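Local structure of branched-chain phosphotransacylase (Enterococcus faecalis, 1YCO) at residues S101-V106 / L266-R271; F114-C119 / C226-L231. The protein probably transfers branched-chain acyl groups between coenzyme A and phosphate. All coordinates share one frame; numbering follows the deposited sequence.

Contact 1 of 2, residues S101-V106 / L266-R271; sequences SHVAMV and LRFAMR
A Met-aromatic contact between Met105 and Phe268 joins strand 101-107, an inner strand of the mixed sheet, to helix 259-274 near the end of the chain. Met105 reaches the ring mainly through its CB, which sits over the centre of one face; CB lies 3.7 Å from the Phe268 centroid and only 12° off the ring normal, a well-formed CH-pi contact. The sulfur stands further out, with SD 5.0 Å from the centroid of the Phe268 ring and 46° off its normal, an oblique approach. Met105 CG, anti to the backbone N (chi1 174°), carries the chain up and outward from the ring while CB stays over its centre, and bends at the next two torsions bring the methyl to Arg271, one turn further along the helix. There Met105 CE meets the edge of the Arg271 guanidinium near its plane, 3.5 Å from Arg271 NE.

The principle at work is that one helical aromatic can bridge two alternate residues of a strand. The strand and helix segments lie steeply across each other, their axes 9.3 Å apart, and Phe268 spans the gap. While one face receives Met105, the rim of the ring meets Val103: the carbonyl Val103 O lies in the ring plane, 3.3 Å from Phe268 CE2, where the slightly positive aromatic hydrogens probably suit it. The side chain of Val103 adds an apolar touch, CG1 to Phe268 CZ at 4.0 Å, crossing the ring at about a right angle. Ala104, between them, points away from the helix and packs on Tyr228 of helix 221-234, on the other side of the sheet. Phe268 also touches Thr242 of strand 238-244, which pairs with 101-107, while Arg271 reaches Leu144.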
loop_
_atom_site.group_PDB
_atom_site.type_symbol
_atom_site.label_atom_id
_atom_site.label_comp_id
_atom_site.label_asym_id
_atom_site.label_seq_id
_atom_site.Cartn_x
_atom_site.Cartn_y
_atom_site.Cartn_z
ATOM N N SER A 101 -11.742 15.575 -3.711
ATOM C CA SER A 101 -10.718 14.582 -3.493
ATOM C C SER A 101 -10.623 14.325 -1.995
ATOM O O SER A 101 -11.252 15.017 -1.197
ATOM C CB SER A 101 -9.355 15.072 -4.024
ATOM O OG SER A 101 -8.869 16.210 -3.314
ATOM N N HIS A 102 -9.850 13.322 -1.612
ATOM C CA HIS A 102 -9.676 13.061 -0.206
ATOM C C HIS A 102 -8.203 13.255 0.056
ATOM O O HIS A 102 -7.347 12.860 -0.744
ATOM C CB HIS A 102 -10.114 11.648 0.158
ATOM C CG HIS A 102 -9.976 11.332 1.616
ATOM N ND1 HIS A 102 -8.755 11.110 2.215
ATOM C CD2 HIS A 102 -10.904 11.220 2.597
ATOM C CE1 HIS A 102 -8.935 10.876 3.504
ATOM N NE2 HIS A 102 -10.229 10.937 3.762
ATOM N N VAL A 103 -7.923 13.902 1.173
ATOM C CA VAL A 103 -6.562 14.179 1.582
ATOM C C VAL A 103 -6.404 13.788 3.045
ATOM O O VAL A 103 -7.243 14.112 3.881
ATOM C CB VAL A 103 -6.223 15.683 1.439
ATOM C CG1 VAL A 103 -4.876 15.992 2.098
ATOM C CG2 VAL A 103 -6.191 16.072 -0.033
ATOM N N ALA A 104 -5.306 13.107 3.343
ATOM C CA ALA A 104 -5.019 12.667 4.692
ATOM C C ALA A 104 -3.700 13.246 5.171
ATOM O O ALA A 104 -2.778 13.486 4.380
ATOM C CB ALA A 104 -4.955 11.135 4.749
ATOM N N MET A 105 -3.617 13.482 6.478
ATOM C CA MET A 105 -2.382 13.973 7.077
ATOM C C MET A 105 -1.813 12.803 7.869
ATOM O O MET A 105 -2.511 12.190 8.677
ATOM C CB MET A 105 -2.630 15.170 8.006
ATOM C CG MET A 105 -1.355 15.584 8.754
ATOM S SD MET A 105 -1.061 17.353 8.887
ATOM C CE MET A 105 -1.605 17.681 10.571
ATOM N N VAL A 106 -0.550 12.495 7.618
ATOM C CA VAL A 106 0.138 11.386 8.276
ATOM C C VAL A 106 1.316 11.841 9.151
ATOM O O VAL A 106 2.177 12.593 8.705
ATOM C CB VAL A 106 0.692 10.385 7.235
ATOM C CG1 VAL A 106 1.204 9.137 7.924
ATOM C CG2 VAL A 106 -0.383 10.038 6.213
ATOM N N LEU A 266 -10.805 15.200 12.744
ATOM C CA LEU A 266 -11.426 16.432 13.204
ATOM C C LEU A 266 -10.344 17.494 13.422
ATOM O O LEU A 266 -10.522 18.670 13.085
ATOM C CB LEU A 266 -12.197 16.178 14.501
ATOM C CG LEU A 266 -12.734 17.412 15.222
ATOM C CD1 LEU A 266 -13.454 18.340 14.253
ATOM C CD2 LEU A 266 -13.666 16.946 16.332
ATOM N N ARG A 267 -9.211 17.056 13.962
ATOM C CA ARG A 267 -8.081 17.944 14.238
ATOM C C ARG A 267 -7.516 18.481 12.923
ATOM O O ARG A 267 -7.086 19.632 12.826
ATOM C CB ARG A 267 -6.988 17.168 14.989
ATOM C CG ARG A 267 -5.894 18.016 15.631
ATOM C CD ARG A 267 -6.383 18.664 16.916
ATOM N NE ARG A 267 -5.292 18.949 17.847
ATOM C CZ ARG A 267 -4.658 18.030 18.576
ATOM N NH1 ARG A 267 -5.005 16.753 18.489
ATOM N NH2 ARG A 267 -3.678 18.391 19.404
ATOM N N PHE A 268 -7.512 17.620 11.916
ATOM C CA PHE A 268 -6.999 17.983 10.613
ATOM C C PHE A 268 -7.926 19.022 9.976
ATOM O O PHE A 268 -7.458 20.003 9.399
ATOM C CB PHE A 268 -6.882 16.718 9.766
ATOM C CG PHE A 268 -6.274 16.935 8.419
ATOM C CD1 PHE A 268 -5.271 17.875 8.225
ATOM C CD2 PHE A 268 -6.691 16.172 7.336
ATOM C CE1 PHE A 268 -4.695 18.056 6.969
ATOM C CE2 PHE A 268 -6.119 16.348 6.074
ATOM C CZ PHE A 268 -5.122 17.291 5.890
ATOM N N ALA A 269 -9.235 18.821 10.125
ATOM C CA ALA A 269 -10.241 19.731 9.573
ATOM C C ALA A 269 -10.197 21.107 10.238
ATOM O O ALA A 269 -10.253 22.140 9.560
ATOM C CB ALA A 269 -11.644 19.124 9.729
ATOM N N MET A 270 -10.112 21.120 11.566
ATOM C CA MET A 270 -10.040 22.389 12.297
ATOM C C MET A 270 -8.799 23.160 11.849
ATOM O O MET A 270 -8.825 24.381 11.695
ATOM C CB MET A 270 -9.974 22.147 13.811
ATOM C CG MET A 270 -11.306 21.767 14.431
ATOM S SD MET A 270 -11.180 21.215 16.159
ATOM C CE MET A 270 -10.459 22.675 16.938
ATOM N N ARG A 271 -7.720 22.426 11.619
ATOM C CA ARG A 271 -6.473 23.035 11.209
ATOM C C ARG A 271 -6.594 23.734 9.852
ATOM O O ARG A 271 -5.960 24.758 9.626
ATOM C CB ARG A 271 -5.383 21.965 11.178
ATOM C CG ARG A 271 -3.962 22.483 11.228
ATOM C CD ARG A 271 -3.154 21.667 12.223
ATOM N NE ARG A 271 -1.979 21.038 11.627
ATOM C CZ ARG A 271 -0.939 21.696 11.123
ATOM N NH1 ARG A 271 -0.917 23.025 11.133
ATOM N NH2 ARG A 271 0.088 21.017 10.625
#

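Contact 2 of 2, residues F114-C119 / C226-L231; sequences FLLTDC and CLYKSL
Apolar packing of a helix against one face of the mixed sheet brings Leu116, Cys119 and Phe114 onto Leu227, Tyr228 and Leu231, along strand 113-117 and into the loop that follows it. The axes of the 114-117 and 226-231 segments approach to 10.2 Å, with their directions 137° apart, nearer antiparallel than perpendicular. Leu116, as a branched side chain, divides its two methyls between successive helical residues. Leu116 CD1 lies 3.9 Å from Leu227 CD2, while Leu116 CD2 reaches the root of the next side chain, 4.3 Å from Tyr228 CB. In both Leu116 and Leu227 a CG anti to the backbone N extends the side chain between strand and helix, and their methyls meet at a slant.

Past the end of the strand, Cys119 adds a sulfur-aromatic contact. Its SG comes 4.0 Å from Tyr228 CD1 and approaches the ring at a slant, 61° off the normal. A chi1 of 38° sets SG between the backbone N and the carbonyl carbon, within reach of the CD1 side of the ring. At the other end, Phe114 CZ comes obliquely to 4.3 Å from Leu231 CD1.

Tyr228 and Leu231 also touch Ala104 and Val106 of the adjoining strand 101-107, while Leu115 and Thr117 face the opposite side of the sheet and helix 127-143. Helix 221-234 is itself sandwiched: Leu227 packs on Cys226 of the second subunit, and Ser230 OG hydrogen-bonds Ser230 OG of that subunit.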
loop_
_atom_site.group_PDB
_atom_site.type_symbol
_atom_site.label_atom_id
_atom_site.label_comp_id
_atom_site.label_asym_id
_atom_site.label_seq_id
_atom_site.Cartn_x
_atom_site.Cartn_y
_atom_site.Cartn_z
ATOM N N PHE A 114 3.604 14.122 6.440
ATOM C CA PHE A 114 3.272 14.332 5.039
ATOM C C PHE A 114 1.806 14.094 4.724
ATOM O O PHE A 114 1.086 13.423 5.459
ATOM C CB PHE A 114 4.131 13.436 4.145
ATOM C CG PHE A 114 3.942 11.969 4.386
ATOM C CD1 PHE A 114 2.791 11.316 3.964
ATOM C CD2 PHE A 114 4.941 11.228 5.007
ATOM C CE1 PHE A 114 2.639 9.949 4.154
ATOM C CE2 PHE A 114 4.795 9.859 5.201
ATOM C CZ PHE A 114 3.645 9.219 4.773
ATOM N N LEU A 115 1.372 14.657 3.608
ATOM C CA LEU A 115 0.005 14.485 3.185
ATOM C C LEU A 115 -0.047 13.325 2.194
ATOM O O LEU A 115 0.896 13.087 1.439
ATOM C CB LEU A 115 -0.518 15.779 2.552
ATOM C CG LEU A 115 -0.393 17.066 3.391
ATOM C CD1 LEU A 115 -1.096 18.218 2.650
ATOM C CD2 LEU A 115 -1.039 16.883 4.759
ATOM N N LEU A 116 -1.139 12.579 2.254
ATOM C CA LEU A 116 -1.374 11.451 1.374
ATOM C C LEU A 116 -2.679 11.755 0.663
ATOM O O LEU A 116 -3.669 12.125 1.300
ATOM C CB LEU A 116 -1.528 10.160 2.180
ATOM C CG LEU A 116 -1.906 8.888 1.399
ATOM C CD1 LEU A 116 -0.884 8.585 0.322
ATOM C CD2 LEU A 116 -2.013 7.727 2.377
ATOM N N THR A 117 -2.708 11.612 -0.650
ATOM C CA THR A 117 -3.957 11.918 -1.275
ATOM C C THR A 117 -4.576 11.010 -2.289
ATOM O O THR A 117 -3.968 10.480 -3.230
ATOM C CB THR A 117 -3.995 13.362 -1.830
ATOM O OG1 THR A 117 -5.211 13.536 -2.557
ATOM C CG2 THR A 117 -2.825 13.639 -2.723
ATOM N N ASP A 118 -5.857 10.878 -1.996
ATOM C CA ASP A 118 -6.863 10.147 -2.690
ATOM C C ASP A 118 -6.947 8.655 -2.569
ATOM O O ASP A 118 -6.707 7.923 -3.514
ATOM C CB ASP A 118 -6.934 10.598 -4.127
ATOM C CG ASP A 118 -8.347 11.005 -4.501
ATOM O OD1 ASP A 118 -8.571 11.363 -5.681
ATOM O OD2 ASP A 118 -9.225 10.948 -3.599
ATOM N N CYS A 119 -7.368 8.232 -1.382
ATOM C CA CYS A 119 -7.568 6.830 -1.082
ATOM C C CYS A 119 -9.021 6.581 -0.664
ATOM O O CYS A 119 -9.296 5.673 0.126
ATOM C CB CYS A 119 -6.620 6.416 0.024
ATOM S SG CYS A 119 -6.378 7.666 1.285
ATOM N N CYS A 226 -4.282 1.012 0.937
ATOM C CA CYS A 226 -3.364 0.032 1.483
ATOM C C CYS A 226 -2.230 0.694 2.255
ATOM O O CYS A 226 -1.847 0.217 3.312
ATOM C CB CYS A 226 -2.810 -0.833 0.356
ATOM S SG CYS A 226 -2.058 -2.377 0.910
ATOM N N LEU A 227 -1.710 1.800 1.731
ATOM C CA LEU A 227 -0.638 2.516 2.384
ATOM C C LEU A 227 -1.182 3.097 3.695
ATOM O O LEU A 227 -0.565 2.986 4.757
ATOM C CB LEU A 227 -0.147 3.644 1.476
ATOM C CG LEU A 227 1.084 4.446 1.929
ATOM C CD1 LEU A 227 2.278 3.494 2.130
ATOM C CD2 LEU A 227 1.424 5.483 0.871
ATOM N N TYR A 228 -2.356 3.714 3.594
ATOM C CA TYR A 228 -3.039 4.316 4.725
ATOM C C TYR A 228 -3.141 3.322 5.883
ATOM O O TYR A 228 -2.628 3.573 6.969
ATOM C CB TYR A 228 -4.447 4.745 4.288
ATOM C CG TYR A 228 -5.237 5.556 5.290
ATOM C CD1 TYR A 228 -5.477 6.915 5.076
ATOM C CD2 TYR A 228 -5.766 4.967 6.435
ATOM C CE1 TYR A 228 -6.231 7.667 5.979
ATOM C CE2 TYR A 228 -6.519 5.704 7.351
ATOM C CZ TYR A 228 -6.751 7.054 7.119
ATOM O OH TYR A 228 -7.497 7.790 8.025
ATOM N N LYS A 229 -3.798 2.191 5.631
ATOM C CA LYS A 229 -4.007 1.161 6.645
ATOM C C LYS A 229 -2.716 0.552 7.156
ATOM O O LYS A 229 -2.579 0.258 8.344
ATOM C CB LYS A 229 -4.909 0.045 6.101
ATOM C CG LYS A 229 -6.311 0.516 5.707
ATOM C CD LYS A 229 -7.255 -0.664 5.462
ATOM C CE LYS A 229 -8.516 -0.262 4.684
ATOM N NZ LYS A 229 -9.284 0.862 5.300
ATOM N N SER A 230 -1.776 0.355 6.245
ATOM C CA SER A 230 -0.499 -0.208 6.600
ATOM C C SER A 230 0.235 0.718 7.581
ATOM O O SER A 230 0.883 0.249 8.524
ATOM C CB SER A 230 0.329 -0.425 5.338
ATOM O OG SER A 230 1.662 -0.757 5.667
ATOM N N LEU A 231 0.118 2.028 7.364
ATOM C CA LEU A 231 0.766 3.010 8.227
ATOM C C LEU A 231 0.244 2.947 9.657
ATOM O O LEU A 231 1.021 2.952 10.603
ATOM C CB LEU A 231 0.568 4.426 7.673
ATOM C CG LEU A 231 1.328 4.719 6.382
ATOM C CD1 LEU A 231 0.926 6.085 5.825
ATOM C CD2 LEU A 231 2.822 4.645 6.653
#

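Overall arrangement
From the N terminus, the chain first builds four strands of the parallel sheet, the last being 72-75, then enters the mixed sheet with the neighbouring antiparallel strands 101-107 and 113-117. These open contacts 1 and 2 in turn. After helix 127-143 and further strands, helix 221-234 closes contact 2 over 106 intervening residues. Strand 238-244 then joins the mixed sheet beside 101-107, strand 250-252 returns to the parallel sheet, and helix 259-274 closes contact 1, so contact 2 is nested inside it. With centres 12 Å apart, the two are coupled through the paired strands, placing the mixed sheet between the C-terminal helix and the helix at the subunit interface.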